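Fiber protein 2 (Human adenovirus type 41, PDB 2BZV) probably forms spikes at the capsid vertices, its trimeric knob being the receptor-binding domain thought to help attach the virion to host cells. Local coordinates at residues F135-N140 and F148-S153. Sequence-based numbering, arbitrary orientation. Where two conformers were deposited one is given.
Sequences FSVVYN and FTFKWS
Over one face of the Trp-152 indole sits CD1 of Phe-135, 3.4 Å from Trp-152 NE1; the phenyl plane is inclined 51° to the five-membered ring, an oblique pairing. Phe-135 holds CG anti to the backbone N (chi1 167°), which swings the ring toward 148-153 and brings CZ 3.8 Å from CD1 of Phe-150. Val-137 CG2 lies 3.6 Å from Phe-150 CE1, obliquely to that ring. Farther along, Tyr-139 and Phe-148 meet edge against edge, CE1 of the tyrosine 3.8 Å from CD1 of the phenylalanine. These six side chains share one face of an antiparallel hairpin, and Ile-53 and Ile-55 of strand 48-57, with Phe-167 and Tyr-169 of strand 165-170, meet most of them from the second sheet of the knob's beta-sandwich.

The two hydrogen-bonded pairs, Ser-136 with Lys-151 and Val-138 with Thr-149, supply four backbone bonds, the straightest from Val-138 N to Thr-149 O (166° at the hydrogen). Their side chains occupy the reverse face, where two waters add bridges between the strands. One water joins Ser-136 OG to Thr-149 O, 2.9 Å from each; a second donates to Val-138 O and hydrogen-bonds Thr-149 OG1. Thr-149 O and Val-138 O therefore each accept from an amide and a water, while the Lys-151 chain runs extended away from 135-140. Alternation of residues thus gives the hairpin two chemistries: a largely aromatic face turned to the opposite sheet, with Phe-148, Phe-150 and Trp-152 buried, and a hydrated one whose waters bridge the strands beside their amide bonds.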
# COMPACT_ATOMS: atom_id res chain seq x y z
N PHE A 135 -5.93 9.43 -12.01
CA PHE A 135 -6.07 9.95 -10.64
C PHE A 135 -4.74 10.53 -10.24
O PHE A 135 -3.69 9.97 -10.56
CB PHE A 135 -6.42 8.81 -9.67
CG PHE A 135 -6.26 9.18 -8.21
CD1 PHE A 135 -7.25 9.93 -7.58
CD2 PHE A 135 -5.16 8.78 -7.46
CE1 PHE A 135 -7.14 10.27 -6.24
CE2 PHE A 135 -5.04 9.14 -6.12
CZ PHE A 135 -6.04 9.88 -5.50
N SER A 136 -4.78 11.65 -9.53
CA SER A 136 -3.57 12.17 -8.92
C SER A 136 -3.89 12.78 -7.57
O SER A 136 -5.03 13.22 -7.33
CB SER A 136 -2.88 13.20 -9.81
OG SER A 136 -3.71 14.33 -9.99
N VAL A 137 -2.87 12.83 -6.71
CA VAL A 137 -2.94 13.56 -5.46
C VAL A 137 -1.69 14.42 -5.35
O VAL A 137 -0.59 13.94 -5.61
CB VAL A 137 -3.13 12.61 -4.24
CG1 VAL A 137 -2.06 11.54 -4.15
CG2 VAL A 137 -3.20 13.44 -2.95
N VAL A 138 -1.91 15.70 -5.04
CA VAL A 138 -0.81 16.63 -4.77
C VAL A 138 -0.94 17.11 -3.36
O VAL A 138 -2.05 17.37 -2.86
CB VAL A 138 -1.10 17.88 -5.84
CG1 VAL A 138 -0.23 19.09 -5.48
CG2 VAL A 138 -0.88 17.38 -7.32
N TYR A 139 0.20 17.20 -2.69
CA TYR A 139 0.26 17.54 -1.27
C TYR A 139 0.68 18.98 -1.04
O TYR A 139 1.61 19.48 -1.67
CB TYR A 139 1.23 16.59 -0.56
CG TYR A 139 0.85 15.13 -0.75
CD1 TYR A 139 -0.25 14.59 -0.09
CD2 TYR A 139 1.55 14.31 -1.63
CE1 TYR A 139 -0.61 13.26 -0.29
CE2 TYR A 139 1.19 12.98 -1.83
CZ TYR A 139 0.10 12.47 -1.16
OH TYR A 139 -0.29 11.15 -1.32
N ASN A 140 -0.02 19.63 -0.13
CA ASN A 140 0.35 20.94 0.39
C ASN A 140 0.42 22.04 -0.66
O ASN A 140 1.25 22.94 -0.56
CB ASN A 140 1.65 20.83 1.20
CG ASN A 140 1.47 19.95 2.43
OD1 ASN A 140 0.35 19.77 2.91
ND2 ASN A 140 2.56 19.45 2.96
N PHE A 148 -4.61 18.32 0.77
CA PHE A 148 -4.64 17.32 -0.30
C PHE A 148 -5.40 17.92 -1.47
O PHE A 148 -6.48 18.50 -1.27
CB PHE A 148 -5.42 16.07 0.09
CG PHE A 148 -4.93 15.35 1.30
CD1 PHE A 148 -3.81 14.55 1.23
CD2 PHE A 148 -5.63 15.40 2.48
CE1 PHE A 148 -3.35 13.85 2.33
CE2 PHE A 148 -5.18 14.70 3.58
CZ PHE A 148 -4.04 13.94 3.51
N THR A 149 -4.87 17.74 -2.68
CA THR A 149 -5.62 18.11 -3.88
C THR A 149 -5.71 16.86 -4.74
O THR A 149 -4.70 16.37 -5.23
CB THR A 149 -4.97 19.26 -4.66
OG1 THR A 149 -4.81 20.38 -3.78
CG2 THR A 149 -5.83 19.62 -5.86
N PHE A 150 -6.93 16.37 -4.88
CA PHE A 150 -7.20 15.17 -5.66
C PHE A 150 -7.71 15.59 -7.03
O PHE A 150 -8.46 16.56 -7.14
CB PHE A 150 -8.28 14.34 -4.97
CG PHE A 150 -7.89 13.89 -3.60
CD1 PHE A 150 -6.95 12.88 -3.41
CD2 PHE A 150 -8.47 14.48 -2.47
CE1 PHE A 150 -6.59 12.46 -2.14
CE2 PHE A 150 -8.11 14.07 -1.21
CZ PHE A 150 -7.17 13.05 -1.04
N LYS A 151 -7.33 14.85 -8.06
CA LYS A 151 -7.85 15.10 -9.40
C LYS A 151 -8.17 13.77 -10.07
O LYS A 151 -7.35 12.84 -10.04
CB LYS A 151 -6.85 15.88 -10.25
CG LYS A 151 -7.38 16.21 -11.66
CD LYS A 151 -6.29 16.85 -12.52
CE LYS A 151 -6.66 16.92 -13.99
NZ LYS A 151 -5.56 17.52 -14.80
N TRP A 152 -9.35 13.73 -10.69
CA TRP A 152 -9.77 12.57 -11.48
C TRP A 152 -10.12 13.00 -12.89
O TRP A 152 -10.69 14.08 -13.09
CB TRP A 152 -11.03 11.95 -10.90
CG TRP A 152 -10.93 11.43 -9.50
CD1 TRP A 152 -10.67 10.14 -9.14
CD2 TRP A 152 -11.15 12.15 -8.29
NE1 TRP A 152 -10.69 10.01 -7.78
CE2 TRP A 152 -10.99 11.23 -7.23
CE3 TRP A 152 -11.47 13.47 -7.99
CZ2 TRP A 152 -11.13 11.61 -5.89
CZ3 TRP A 152 -11.61 13.84 -6.67
CH2 TRP A 152 -11.44 12.91 -5.62
N SER A 153 -9.85 12.14 -13.86
CA SER A 153 -10.49 12.34 -15.16
C SER A 153 -11.96 11.95 -15.07
O SER A 153 -12.40 11.27 -14.13
CB SER A 153 -9.78 11.55 -16.26
OG SER A 153 -9.75 10.18 -15.94
O HOH W 1 -4.03 16.36 -8.01
O HOH W 2 -2.60 20.03 -2.05